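Local coordinates for protein Exo beta-1,2-glucooligosaccharide sophorohydrolase (non-reducing end) (PDB 5Z06) that hydrolyses linear beta-1,2-glucans and beta-1,2-glucooligosaccharides of four or more units, releasing sophorose from the non-reducing end, at residues Y520-K525 with N567-I572. Numbering follows the deposited sequence.
Sequences YGENLK and NQRYCI
With CG anti to the carbonyl carbon in both residues (chi1 -50° in Y520, -71° in R569), the Y520 ring is set against the helix while R569, extended from CG to NE, runs past it the opposite way to reach the Y520 carbonyl. The contact packs a two-stranded beta-hairpin, strands 518-519 and 522-523 joined by a turn through Y520 and G521, against helix 556-573 in the glycoamylase-like region of this GH144 enzyme. Both turn residues have positive phi, in keeping with the tight reversal between the two strands. R569 NH1 donates to Y520 O at 2.6 Å, meeting the oxygen almost head-on to the C=O bond and within the guanidinium plane, though the N-H is bent to 141°. The same NH1 forms a long salt bridge of 3.4 Å with E522 OE2, whose carboxylate comes in obliquely and has K565 of the same helix as its stronger partner. Nearer the helix, CB of Y520 lies 3.5 Å from CB of R569, and CD of R569 also packs on the Y520 CB. One face of the Y520 ring is covered by helix backbone, Y570 N lying 3.9 Å above the ring plane, over its centre. An alanine in place of R569 would probably leave Y520 O without this donor and E522 with one charge partner fewer, and take away the CD packing on the tyrosine CB. Y570 is buried and points the same way as Y520, its hydroxyl hydrogen-bonded to D607 and Q575. At the rim of its ring, CD2 of Y570 sits 3.2 Å from Y520 OH, which lies in the ring plane.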
loop_
_atom_site.group_PDB
_atom_site.type_symbol
_atom_site.label_atom_id
_atom_site.label_comp_id
_atom_site.label_asym_id
_atom_site.label_seq_id
_atom_site.Cartn_x
_atom_site.Cartn_y
_atom_site.Cartn_z
ATOM N N TYR A 520 1.923 13.268 26.699
ATOM C CA TYR A 520 0.755 14.068 26.356
ATOM C C TYR A 520 -0.328 13.815 27.393
ATOM O O TYR A 520 -1.512 13.660 27.070
ATOM C CB TYR A 520 0.297 13.745 24.925
ATOM C CG TYR A 520 1.482 13.810 23.996
ATOM C CD1 TYR A 520 1.981 15.036 23.569
ATOM C CD2 TYR A 520 2.163 12.666 23.618
ATOM C CE1 TYR A 520 3.106 15.121 22.784
ATOM C CE2 TYR A 520 3.281 12.750 22.805
ATOM C CZ TYR A 520 3.752 13.990 22.407
ATOM O OH TYR A 520 4.859 14.115 21.608
ATOM N N GLY A 521 0.107 13.738 28.654
ATOM C CA GLY A 521 -0.814 13.596 29.776
ATOM C C GLY A 521 -1.413 12.234 30.009
ATOM O O GLY A 521 -2.165 12.068 30.977
ATOM N N GLU A 522 -1.085 11.270 29.140
ATOM C CA GLU A 522 -1.562 9.904 29.247
ATOM C C GLU A 522 -0.465 9.057 29.833
ATOM O O GLU A 522 0.604 8.928 29.236
ATOM C CB GLU A 522 -1.932 9.343 27.883
ATOM C CG GLU A 522 -3.131 10.016 27.246
ATOM C CD GLU A 522 -4.408 9.797 28.009
ATOM O OE1 GLU A 522 -4.507 8.801 28.740
ATOM O OE2 GLU A 522 -5.330 10.624 27.876
ATOM N N ASN A 523 -0.745 8.475 30.999
ATOM C CA ASN A 523 0.162 7.554 31.597
ATOM C C ASN A 523 0.063 6.180 30.962
ATOM O O ASN A 523 -0.948 5.501 31.095
ATOM C CB ASN A 523 -0.068 7.396 33.070
ATOM C CG ASN A 523 1.039 6.609 33.676
ATOM O OD1 ASN A 523 0.972 5.390 33.733
ATOM N ND2 ASN A 523 2.131 7.283 33.981
ATOM N N LEU A 524 1.154 5.769 30.337
ATOM C CA LEU A 524 1.203 4.553 29.577
ATOM C C LEU A 524 1.722 3.440 30.468
ATOM O O LEU A 524 2.901 3.428 30.801
ATOM C CB LEU A 524 2.139 4.765 28.374
ATOM C CG LEU A 524 1.953 3.855 27.187
ATOM C CD1 LEU A 524 0.523 3.945 26.651
ATOM C CD2 LEU A 524 2.965 4.215 26.106
ATOM N N LYS A 525 0.850 2.517 30.870
ATOM C CA LYS A 525 1.286 1.400 31.714
ATOM C C LYS A 525 2.234 0.448 31.001
ATOM O O LYS A 525 3.201 -0.041 31.573
ATOM C CB LYS A 525 0.088 0.637 32.253
ATOM C CG LYS A 525 -0.688 1.400 33.323
ATOM C CD LYS A 525 -1.976 0.662 33.658
ATOM C CE LYS A 525 -2.720 1.267 34.830
ATOM N NZ LYS A 525 -3.929 2.005 34.378
ATOM N N ASN A 567 -0.498 9.344 20.086
ATOM C CA ASN A 567 -0.148 9.531 18.708
ATOM C C ASN A 567 -0.870 10.775 18.148
ATOM O O ASN A 567 -0.222 11.673 17.582
ATOM C CB ASN A 567 -0.440 8.227 17.920
ATOM C CG ASN A 567 0.180 8.227 16.547
ATOM O OD1 ASN A 567 -0.038 9.168 15.778
ATOM N ND2 ASN A 567 0.914 7.161 16.210
ATOM N N GLN A 568 -2.176 10.866 18.350
ATOM C CA GLN A 568 -2.895 12.040 17.903
ATOM C C GLN A 568 -2.316 13.308 18.515
ATOM O O GLN A 568 -2.183 14.329 17.822
ATOM C CB GLN A 568 -4.389 11.981 18.214
ATOM C CG GLN A 568 -5.159 13.120 17.559
ATOM C CD GLN A 568 -6.552 13.308 18.093
ATOM O OE1 GLN A 568 -6.799 13.094 19.256
ATOM N NE2 GLN A 568 -7.461 13.768 17.242
ATOM N N ARG A 569 -1.989 13.260 19.798
ATOM C CA ARG A 569 -1.527 14.485 20.477
ATOM C C ARG A 569 -0.162 14.931 20.040
ATOM O O ARG A 569 0.108 16.128 19.993
ATOM C CB ARG A 569 -1.578 14.348 21.981
ATOM C CG ARG A 569 -3.017 14.351 22.431
ATOM C CD ARG A 569 -3.128 13.819 23.819
ATOM N NE ARG A 569 -4.529 13.716 24.197
ATOM C CZ ARG A 569 -4.944 13.494 25.436
ATOM N NH1 ARG A 569 -4.060 13.389 26.423
ATOM N NH2 ARG A 569 -6.243 13.399 25.691
ATOM N N TYR A 570 0.687 13.965 19.733
ATOM C CA TYR A 570 1.962 14.236 19.103
ATOM C C TYR A 570 1.735 14.957 17.775
ATOM O O TYR A 570 2.466 15.883 17.409
ATOM C CB TYR A 570 2.704 12.937 18.843
ATOM C CG TYR A 570 3.879 13.128 17.934
ATOM C CD1 TYR A 570 3.727 13.079 16.546
ATOM C CD2 TYR A 570 5.158 13.412 18.452
ATOM C CE1 TYR A 570 4.802 13.281 15.702
ATOM C CE2 TYR A 570 6.246 13.600 17.604
ATOM C CZ TYR A 570 6.072 13.527 16.228
ATOM O OH TYR A 570 7.148 13.735 15.378
ATOM N N CYS A 571 0.759 14.462 17.031
ATOM C CA CYS A 571 0.515 14.943 15.684
ATOM C C CYS A 571 -0.080 16.342 15.747
ATOM O O CYS A 571 0.293 17.204 14.960
ATOM C CB CYS A 571 -0.368 13.977 14.891
ATOM S SG CYS A 571 0.501 12.463 14.478
ATOM N N ILE A 572 -0.951 16.585 16.716
ATOM C CA ILE A 572 -1.511 17.914 16.875
ATOM C C ILE A 572 -0.358 18.862 17.233
ATOM O O ILE A 572 -0.133 19.885 16.570
ATOM C CB ILE A 572 -2.631 17.948 17.909
ATOM C CG1 ILE A 572 -3.810 17.067 17.439
ATOM C CG2 ILE A 572 -3.151 19.378 18.104
ATOM C CD1 ILE A 572 -4.746 16.682 18.562
#